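Local coordinates for Phospholipase/Carboxylesterase (Dyadobacter fermentans, PDB 4H0C), which probably hydrolyses carboxylic esters, perhaps including palmitoyl thioesters on proteins, as a member of the alpha/beta hydrolase superfamily, at residues K43-D48 against Q202-T207; W62-F67 against Q75-S80; Y117-A122 against G147-T152. One frame throughout, in Å; residues are numbered along the deposited sequence. Where two conformers were deposited one is given.

Contact 1 of 3, residues K43-D48 against Q202-T207; sequences KVLKLD and QLVNNT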
loop_
_atom_site.group_PDB
_atom_site.type_symbol
_atom_site.label_atom_id
_atom_site.label_comp_id
_atom_site.label_asym_id
_atom_site.label_seq_id
_atom_site.Cartn_x
_atom_site.Cartn_y
_atom_site.Cartn_z
ATOM N N LYS A 43 13.547 -8.291 6.304
ATOM C CA LYS A 43 14.600 -9.302 6.200
ATOM C C LYS A 43 15.019 -9.561 4.751
ATOM O O LYS A 43 16.109 -10.077 4.514
ATOM C CB LYS A 43 14.185 -10.603 6.880
ATOM C CG LYS A 43 14.136 -10.508 8.399
ATOM C CD LYS A 43 13.578 -11.793 8.977
ATOM C CE LYS A 43 13.187 -11.627 10.434
ATOM N NZ LYS A 43 12.350 -12.775 10.872
ATOM N N VAL A 44 14.157 -9.204 3.791
ATOM C CA VAL A 44 14.394 -9.470 2.356
ATOM C C VAL A 44 14.283 -8.223 1.460
ATOM O O VAL A 44 14.894 -8.181 0.389
ATOM C CB VAL A 44 13.528 -10.638 1.788
ATOM C CG1 VAL A 44 13.899 -11.952 2.462
ATOM C CG2 VAL A 44 12.025 -10.363 1.902
ATOM N N LEU A 45 13.510 -7.223 1.889
ATOM C CA LEU A 45 13.452 -5.934 1.205
ATOM C C LEU A 45 14.538 -4.994 1.719
ATOM O O LEU A 45 14.863 -5.004 2.920
ATOM C CB LEU A 45 12.088 -5.284 1.440
ATOM C CG LEU A 45 10.898 -5.954 0.762
ATOM C CD1 LEU A 45 9.591 -5.343 1.254
ATOM C CD2 LEU A 45 10.999 -5.840 -0.758
ATOM N N LYS A 46 15.095 -4.187 0.809
ATOM C CA LYS A 46 16.140 -3.207 1.149
ATOM C C LYS A 46 15.510 -2.003 1.857
ATOM O O LYS A 46 15.231 -0.979 1.220
ATOM C CB LYS A 46 16.878 -2.782 -0.141
ATOM C CG LYS A 46 18.071 -1.861 0.058
ATOM C CD LYS A 46 18.937 -1.738 -1.201
ATOM C CE LYS A 46 19.439 -0.316 -1.429
ATOM N NZ LYS A 46 19.716 0.500 -0.214
ATOM N N LEU A 47 15.288 -2.131 3.169
ATOM C CA LEU A 47 14.641 -1.070 3.965
ATOM C C LEU A 47 15.544 -0.597 5.099
ATOM O O LEU A 47 15.084 0.012 6.060
ATOM C CB LEU A 47 13.323 -1.580 4.543
ATOM C CG LEU A 47 12.308 -2.025 3.481
ATOM C CD1 LEU A 47 11.150 -2.713 4.170
ATOM C CD2 LEU A 47 11.832 -0.841 2.643
ATOM N N ASP A 48 16.832 -0.896 5.000
ATOM C CA ASP A 48 17.724 -0.701 6.143
ATOM C C ASP A 48 17.962 0.780 6.497
ATOM O O ASP A 48 18.406 1.070 7.606
ATOM C CB ASP A 48 19.036 -1.451 5.933
ATOM C CG ASP A 48 19.866 -0.836 4.851
ATOM O OD1 ASP A 48 19.482 -0.981 3.671
ATOM O OD2 ASP A 48 20.896 -0.204 5.184
ATOM N N GLN A 202 13.382 -9.093 -5.554
ATOM C CA GLN A 202 14.614 -8.639 -6.214
ATOM C C GLN A 202 14.330 -7.425 -7.080
ATOM O O GLN A 202 15.130 -6.479 -7.125
ATOM C CB GLN A 202 15.198 -9.693 -7.154
ATOM C CG GLN A 202 15.596 -11.030 -6.566
ATOM C CD GLN A 202 16.271 -11.913 -7.613
ATOM O OE1 GLN A 202 15.741 -12.962 -8.001
ATOM N NE2 GLN A 202 17.442 -11.475 -8.095
ATOM N N LEU A 203 13.219 -7.487 -7.818
ATOM C CA LEU A 203 12.885 -6.414 -8.735
ATOM C C LEU A 203 12.641 -5.121 -7.980
ATOM O O LEU A 203 13.128 -4.061 -8.390
ATOM C CB LEU A 203 11.696 -6.778 -9.619
ATOM C CG LEU A 203 11.389 -5.779 -10.736
ATOM C CD1 LEU A 203 12.632 -5.405 -11.545
ATOM C CD2 LEU A 203 10.294 -6.383 -11.607
ATOM N N VAL A 204 11.916 -5.212 -6.866
ATOM C CA VAL A 204 11.659 -4.025 -6.052
ATOM C C VAL A 204 12.982 -3.486 -5.485
ATOM O O VAL A 204 13.214 -2.267 -5.450
ATOM C CB VAL A 204 10.608 -4.306 -4.958
ATOM C CG1 VAL A 204 10.623 -3.213 -3.908
ATOM C CG2 VAL A 204 9.224 -4.393 -5.601
ATOM N N ASN A 205 13.857 -4.387 -5.052
ATOM C CA ASN A 205 15.138 -3.948 -4.471
ATOM C C ASN A 205 16.042 -3.236 -5.462
ATOM O O ASN A 205 16.785 -2.337 -5.076
ATOM C CB ASN A 205 15.882 -5.134 -3.851
ATOM C CG ASN A 205 15.261 -5.597 -2.550
ATOM O OD1 ASN A 205 14.471 -4.879 -1.920
ATOM N ND2 ASN A 205 15.625 -6.800 -2.131
ATOM N N ASN A 206 15.959 -3.634 -6.732
ATOM C CA ASN A 206 16.788 -3.063 -7.803
ATOM C C ASN A 206 16.177 -1.851 -8.497
ATOM O O ASN A 206 16.819 -1.234 -9.353
ATOM C CB ASN A 206 17.130 -4.131 -8.840
ATOM C CG ASN A 206 18.009 -5.220 -8.276
ATOM O OD1 ASN A 206 18.973 -4.961 -7.552
ATOM N ND2 ASN A 206 17.684 -6.452 -8.612
ATOM N N THR A 207 14.947 -1.504 -8.113
ATOM C CA THR A 207 14.232 -0.388 -8.729
ATOM C C THR A 207 13.753 0.592 -7.667
ATOM O O THR A 207 14.461 1.553 -7.337
ATOM C CB THR A 207 13.076 -0.869 -9.645
ATOM O OG1 THR A 207 12.123 -1.644 -8.892
ATOM C CG2 THR A 207 13.630 -1.726 -10.809
#
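The backbone N of Lys-46 gives its hydrogen to OD1 of Asn-205 at 2.9 Å, and the same amide returns a bond, from ND2 to O of Val-44 at 3.0 Å. Both are close to straight, 163° and 166° at the hydrogen, but ND2 lies in the Val-44 carbonyl plane, and Val-44 O in the Asn-205 amide plane, whereas Lys-46 N stands above the side-chain carbonyl plane, 48° out of it and off its lone pairs. Gripped at both ends, the amide can hardly flip. It reads the backbone on either side of Leu-45, whose CA passes 3.5 Å from OD1. In fold terms, a residue near the C-terminal end of helix 198-206 is fastened to the irregular loop between helix 35-39 and strand 50-55, which bends through an inverse gamma turn centred on Lys-46. Next to the polar pair, CD2 of Leu-45 rests 4.1 Å from CG1 of Val-204. Val-204 also packs on Phe-155 and Ile-129 of the central sheet, and Leu-45 on Ile-201. The Lys-46 chain, bent near its end, leads away from the helix; the side chain is about 7 Å from the sodium ion held by Ile-208 and Lys-210.

Contact 2 of 3, residues W62-F67 against Q75-S80; sequences WYPYSF and QPALDS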
loop_
_atom_site.group_PDB
_atom_site.type_symbol
_atom_site.label_atom_id
_atom_site.label_comp_id
_atom_site.label_asym_id
_atom_site.label_seq_id
_atom_site.Cartn_x
_atom_site.Cartn_y
_atom_site.Cartn_z
ATOM N N TRP A 62 -8.452 -4.665 7.151
ATOM C CA TRP A 62 -8.745 -3.255 6.796
ATOM C C TRP A 62 -10.189 -2.967 6.476
ATOM O O TRP A 62 -10.701 -1.901 6.821
ATOM C CB TRP A 62 -7.802 -2.752 5.697
ATOM C CG TRP A 62 -6.359 -2.853 6.134
ATOM C CD1 TRP A 62 -5.346 -3.662 5.608
ATOM C CD2 TRP A 62 -5.728 -2.094 7.216
ATOM N NE1 TRP A 62 -4.168 -3.461 6.286
ATOM C CE2 TRP A 62 -4.335 -2.543 7.283
ATOM C CE3 TRP A 62 -6.181 -1.150 8.125
ATOM C CZ2 TRP A 62 -3.434 -2.022 8.226
ATOM C CZ3 TRP A 62 -5.281 -0.630 9.057
ATOM C CH2 TRP A 62 -3.935 -1.066 9.109
ATOM N N TYR A 63 -10.856 -3.908 5.823
ATOM C CA TYR A 63 -12.272 -3.735 5.457
ATOM C C TYR A 63 -12.830 -5.147 5.233
ATOM O O TYR A 63 -12.068 -6.061 4.865
ATOM C CB TYR A 63 -12.407 -2.821 4.193
ATOM C CG TYR A 63 -11.424 -3.155 3.091
ATOM C CD1 TYR A 63 -11.667 -4.229 2.213
ATOM C CD2 TYR A 63 -10.222 -2.451 2.948
ATOM C CE1 TYR A 63 -10.748 -4.570 1.223
ATOM C CE2 TYR A 63 -9.331 -2.761 1.946
ATOM C CZ TYR A 63 -9.581 -3.838 1.109
ATOM O OH TYR A 63 -8.681 -4.178 0.147
ATOM N N PRO A 64 -14.146 -5.344 5.457
ATOM C CA PRO A 64 -14.688 -6.715 5.613
ATOM C C PRO A 64 -14.814 -7.612 4.376
ATOM O O PRO A 64 -14.796 -8.834 4.513
ATOM C CB PRO A 64 -16.082 -6.475 6.203
ATOM C CG PRO A 64 -16.435 -5.079 5.759
ATOM C CD PRO A 64 -15.134 -4.318 5.838
ATOM N N TYR A 65 -14.957 -7.007 3.201
ATOM C CA TYR A 65 -15.288 -7.724 1.977
ATOM C C TYR A 65 -14.222 -7.558 0.915
ATOM O O TYR A 65 -13.241 -6.826 1.132
ATOM C CB TYR A 65 -16.650 -7.223 1.478
ATOM C CG TYR A 65 -17.735 -7.393 2.522
ATOM C CD1 TYR A 65 -18.007 -8.662 3.067
ATOM C CD2 TYR A 65 -18.483 -6.311 2.970
ATOM C CE1 TYR A 65 -19.001 -8.840 4.018
ATOM C CE2 TYR A 65 -19.486 -6.487 3.916
ATOM C CZ TYR A 65 -19.729 -7.746 4.438
ATOM O OH TYR A 65 -20.712 -7.904 5.381
ATOM N N SER A 66 -14.404 -8.230 -0.232
ATOM C CA SER A 66 -13.520 -8.020 -1.388
ATOM C C SER A 66 -13.305 -6.534 -1.626
ATOM O O SER A 66 -14.244 -5.734 -1.488
ATOM C CB SER A 66 -14.134 -8.621 -2.648
ATOM O OG SER A 66 -13.415 -8.217 -3.801
ATOM N N PHE A 67 -12.084 -6.173 -2.017
ATOM C CA PHE A 67 -11.790 -4.801 -2.426
ATOM C C PHE A 67 -12.679 -4.335 -3.575
ATOM O O PHE A 67 -12.878 -3.134 -3.750
ATOM C CB PHE A 67 -10.289 -4.602 -2.731
ATOM C CG PHE A 67 -9.863 -4.969 -4.137
ATOM C CD1 PHE A 67 -9.328 -3.997 -4.984
ATOM C CD2 PHE A 67 -9.928 -6.292 -4.593
ATOM C CE1 PHE A 67 -8.905 -4.329 -6.268
ATOM C CE2 PHE A 67 -9.498 -6.631 -5.870
ATOM C CZ PHE A 67 -9.005 -5.643 -6.714
ATOM N N GLN A 75 -17.623 0.337 3.935
ATOM C CA GLN A 75 -17.610 1.577 4.717
ATOM C C GLN A 75 -18.449 1.382 5.972
ATOM O O GLN A 75 -19.473 0.689 5.916
ATOM C CB GLN A 75 -18.166 2.727 3.875
ATOM C CG GLN A 75 -17.255 3.150 2.731
ATOM C CD GLN A 75 -15.961 3.807 3.196
ATOM O OE1 GLN A 75 -15.604 3.763 4.383
ATOM N NE2 GLN A 75 -15.247 4.418 2.258
ATOM N N PRO A 76 -18.067 2.020 7.094
ATOM C CA PRO A 76 -17.016 3.035 7.306
ATOM C C PRO A 76 -15.604 2.512 7.600
ATOM O O PRO A 76 -14.704 3.318 7.768
ATOM C CB PRO A 76 -17.550 3.815 8.513
ATOM C CG PRO A 76 -18.234 2.743 9.299
ATOM C CD PRO A 76 -18.961 1.940 8.262
ATOM N N ALA A 77 -15.407 1.193 7.625
ATOM C CA ALA A 77 -14.091 0.604 7.928
ATOM C C ALA A 77 -12.999 1.105 6.988
ATOM O O ALA A 77 -11.884 1.439 7.445
ATOM C CB ALA A 77 -14.160 -0.916 7.887
ATOM N N LEU A 78 -13.322 1.198 5.695
ATOM C CA LEU A 78 -12.341 1.684 4.704
ATOM C C LEU A 78 -11.887 3.120 5.010
ATOM O O LEU A 78 -10.686 3.379 5.074
ATOM C CB LEU A 78 -12.863 1.561 3.253
ATOM C CG LEU A 78 -11.929 2.173 2.182
ATOM C CD1 LEU A 78 -10.589 1.445 2.147
ATOM C CD2 LEU A 78 -12.587 2.151 0.795
ATOM N N ASP A 79 -12.845 4.038 5.218
ATOM C CA ASP A 79 -12.522 5.418 5.568
ATOM C C ASP A 79 -11.679 5.439 6.823
ATOM O O ASP A 79 -10.726 6.215 6.919
ATOM C CB ASP A 79 -13.781 6.251 5.780
ATOM C CG ASP A 79 -14.385 6.734 4.484
ATOM O OD1 ASP A 79 -13.686 6.689 3.437
ATOM O OD2 ASP A 79 -15.567 7.172 4.516
ATOM N N SER A 80 -12.022 4.571 7.781
ATOM C CA SER A 80 -11.245 4.480 9.015
ATOM C C SER A 80 -9.821 4.004 8.723
ATOM O O SER A 80 -8.855 4.510 9.311
ATOM C CB SER A 80 -11.920 3.549 10.023
ATOM O OG SER A 80 -11.324 3.728 11.297
#
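Ala-77 and Leu-78, opening helix 77-94, pack against the loop at Trp-62, Tyr-63 and Pro-64. The approach to the helix begins at Gln-75, whose side chain folds back over the first turn: OE1 takes the backbone N-H of Asp-79 at 2.9 Å, while NE2 makes a weak bond to OD1 of the same residue. Pro-76 follows through a cis peptide bond, and its O receives the N-H of Ser-80, the first regular bond of the turn. The methyl of Ala-77 points at the loop and fits where the chain passes from Trp-62 to Pro-64: CB lies 3.8 Å from Trp-62 O and 4.1 Å from Pro-64 CD. At Leu-78, CG stands anti to the backbone N (chi1 175°), which lays the side chain next to Tyr-63, both pointing the same way, with CD1 4.0 Å from CD2 of the ring and oblique to it. Beyond, Ser-80 OG bonds to the N of His-7, and the NE2 of His-7 reaches Trp-62 O. The Tyr-63 hydroxyl binds a citric acid molecule, probably from the crystallisation liquor, close to the probable Ser-His-Asp triad of this hydrolase. The loop is thus wedged between two helices: Tyr-63 leans on Gln-109 and Cys-112 of helix 109-120, while the Trp-62 indole, stacked on His-29 and bonded through NE1 to His-29 O, reaches Leu-113 of that helix and Ala-81 and Leu-84 of helix 77-94, just beyond the end of strand 23-28.

Contact 3 of 3, residues Y117-A122 against G147-T152; sequences YTTRNA and GDFKQT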
loop_
_atom_site.group_PDB
_atom_site.type_symbol
_atom_site.label_atom_id
_atom_site.label_comp_id
_atom_site.label_asym_id
_atom_site.label_seq_id
_atom_site.Cartn_x
_atom_site.Cartn_y
_atom_site.Cartn_z
ATOM N N TYR A 117 -4.920 4.760 -0.750
ATOM C CA TYR A 117 -4.474 5.912 0.021
ATOM C C TYR A 117 -3.599 6.863 -0.790
ATOM O O TYR A 117 -3.811 8.083 -0.794
ATOM C CB TYR A 117 -3.726 5.514 1.315
ATOM C CG TYR A 117 -3.171 6.747 1.988
ATOM C CD1 TYR A 117 -3.987 7.523 2.806
ATOM C CD2 TYR A 117 -1.867 7.207 1.722
ATOM C CE1 TYR A 117 -3.507 8.691 3.393
ATOM C CE2 TYR A 117 -1.385 8.371 2.310
ATOM C CZ TYR A 117 -2.210 9.113 3.129
ATOM O OH TYR A 117 -1.760 10.272 3.711
ATOM N N THR A 118 -2.607 6.301 -1.460
ATOM C CA THR A 118 -1.642 7.144 -2.154
ATOM C C THR A 118 -2.275 7.860 -3.351
ATOM O O THR A 118 -1.857 8.934 -3.677
ATOM C CB THR A 118 -0.367 6.402 -2.563
ATOM O OG1 THR A 118 -0.726 5.260 -3.328
ATOM C CG2 THR A 118 0.407 5.948 -1.313
ATOM N N THR A 119 -3.272 7.242 -3.989
ATOM C CA THR A 119 -3.927 7.806 -5.171
ATOM C C THR A 119 -4.988 8.862 -4.775
ATOM O O THR A 119 -5.229 9.845 -5.504
ATOM C CB THR A 119 -4.447 6.672 -6.067
ATOM O OG1 THR A 119 -3.361 5.753 -6.291
ATOM C CG2 THR A 119 -4.896 7.201 -7.442
ATOM N N ARG A 120 -5.575 8.711 -3.591
ATOM C CA ARG A 120 -6.427 9.798 -3.059
ATOM C C ARG A 120 -5.601 10.989 -2.603
ATOM O O ARG A 120 -6.141 12.096 -2.445
ATOM C CB ARG A 120 -7.271 9.274 -1.888
ATOM C CG ARG A 120 -8.391 8.339 -2.330
ATOM C CD ARG A 120 -9.302 8.041 -1.161
ATOM N NE ARG A 120 -10.300 7.036 -1.504
ATOM C CZ ARG A 120 -11.518 6.975 -0.971
ATOM N NH1 ARG A 120 -11.920 7.911 -0.107
ATOM N NH2 ARG A 120 -12.338 6.005 -1.329
ATOM N N ASN A 121 -4.302 10.756 -2.370
ATOM C CA ASN A 121 -3.411 11.747 -1.767
ATOM C C ASN A 121 -2.105 11.811 -2.523
ATOM O O ASN A 121 -1.040 11.659 -1.932
ATOM C CB ASN A 121 -3.152 11.388 -0.295
ATOM C CG ASN A 121 -4.428 11.400 0.524
ATOM O OD1 ASN A 121 -4.925 12.470 0.894
ATOM N ND2 ASN A 121 -4.974 10.222 0.803
ATOM N N ALA A 122 -2.196 11.943 -3.847
ATOM C CA ALA A 122 -1.006 11.814 -4.709
ATOM C C ALA A 122 -0.114 13.028 -4.553
ATOM O O ALA A 122 -0.589 14.147 -4.561
ATOM C CB ALA A 122 -1.391 11.597 -6.166
ATOM N N GLY A 147 -4.261 14.932 -6.888
ATOM C CA GLY A 147 -2.848 15.160 -6.694
ATOM C C GLY A 147 -2.038 14.855 -7.940
ATOM O O GLY A 147 -2.590 14.628 -9.023
ATOM N N ASP A 148 -0.712 14.899 -7.801
ATOM C CA ASP A 148 0.184 14.519 -8.902
ATOM C C ASP A 148 1.362 13.776 -8.300
ATOM O O ASP A 148 1.943 14.242 -7.323
ATOM C CB ASP A 148 0.670 15.756 -9.675
ATOM C CG ASP A 148 1.372 15.379 -10.988
ATOM O OD1 ASP A 148 2.573 15.007 -10.965
ATOM O OD2 ASP A 148 0.721 15.451 -12.053
ATOM N N PHE A 149 1.693 12.608 -8.833
ATOM C CA PHE A 149 2.774 11.830 -8.240
ATOM C C PHE A 149 4.201 12.382 -8.490
ATOM O O PHE A 149 5.161 11.940 -7.846
ATOM C CB PHE A 149 2.677 10.366 -8.664
ATOM C CG PHE A 149 1.613 9.599 -7.940
ATOM C CD1 PHE A 149 1.772 9.245 -6.600
ATOM C CD2 PHE A 149 0.467 9.188 -8.607
ATOM C CE1 PHE A 149 0.804 8.489 -5.946
ATOM C CE2 PHE A 149 -0.516 8.441 -7.964
ATOM C CZ PHE A 149 -0.352 8.085 -6.632
ATOM N N LYS A 150 4.327 13.335 -9.408
ATOM C CA LYS A 150 5.619 13.951 -9.709
ATOM C C LYS A 150 6.671 12.869 -9.984
ATOM O O LYS A 150 7.806 12.963 -9.520
ATOM C CB LYS A 150 6.066 14.865 -8.553
ATOM C CG LYS A 150 5.053 15.937 -8.147
ATOM C CD LYS A 150 5.087 17.127 -9.097
ATOM C CE LYS A 150 4.690 18.434 -8.394
ATOM N NZ LYS A 150 3.257 18.500 -8.001
ATOM N N GLN A 151 6.271 11.830 -10.718
ATOM C CA GLN A 151 7.185 10.779 -11.176
ATOM C C GLN A 151 7.547 9.775 -10.075
ATOM O O GLN A 151 8.484 8.986 -10.258
ATOM C CB GLN A 151 8.465 11.355 -11.853
ATOM C CG GLN A 151 8.131 12.397 -12.903
ATOM C CD GLN A 151 9.315 12.888 -13.687
ATOM O OE1 GLN A 151 10.463 12.447 -13.492
ATOM N NE2 GLN A 151 9.042 13.786 -14.615
ATOM N N THR A 152 6.790 9.755 -8.968
ATOM C CA THR A 152 6.978 8.709 -7.927
ATOM C C THR A 152 7.056 7.316 -8.566
ATOM O O THR A 152 6.132 6.914 -9.297
ATOM C CB THR A 152 5.804 8.663 -6.914
ATOM O OG1 THR A 152 5.709 9.894 -6.201
ATOM C CG2 THR A 152 5.990 7.525 -5.916
#
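Phe-149 slides its ring beneath the methyl of Ala-122. From CB the chain turns so that CG lies beside the backbone N (chi1 -77°), and this carries the ring in under the end of helix 109-120. The Ala-122 CB sits almost centrally over one face, 3.6 Å from the centroid and only 7° off the normal, a CH-pi contact in which all six ring carbons, from CG onward, share the methyl. Farther out, CE1 comes 4.1 Å from CB of Thr-118, and CZ, the tip, lies 3.4 Å from the carbonyl O of Thr-118 and 3.8 Å from OG1 of Thr-119. That hydroxyl stands at the ring edge, in its plane, and is itself bonded to Leu-115 O. An alanine in place of Phe-149 is likely to leave the Ala-122 methyl without the face it rests on and to open a gap below the helix end. Nearby the backbones brush: Ala-122 O accepts a weak, bent bond from Asp-148 N and a CA-H...O contact from Gly-147 CA, both at 3.3 Å, and a CB on that glycine would run into this oxygen. After the ring the chain reverses in a type I' turn from Phe-149 to Thr-152, overlapped at its start by an Asx turn in which Asp-148 OD1 takes the N-H of Lys-150. In the alpha/beta hydrolase fold the ring lies between the helix end, Ile-128 of strand 127-131 and Leu-177 of helix 167-179, and its segment leads straight into strand 153-160.

In the fold
Contacts 2 and 3 are buried, whereas contact 1 is only partly so; its centre lies about 29 Å from that of contact 2, across the middle of the chain. Contact 1 closes a long loop of chain within which the other two follow in series. Its chemistry is mainly polar, a side-chain amide holding backbone beside a small apolar touch, while contact 2 is apolar across its segments and contact 3 rests on a ring face with one weak backbone bond. Helix 109-120 links the buried pair: its end supplies contact 3, and its earlier turns pack on the 62-67 loop. Val-204 of contact 1 and Phe-149 of contact 3 both rest on strand 127-131.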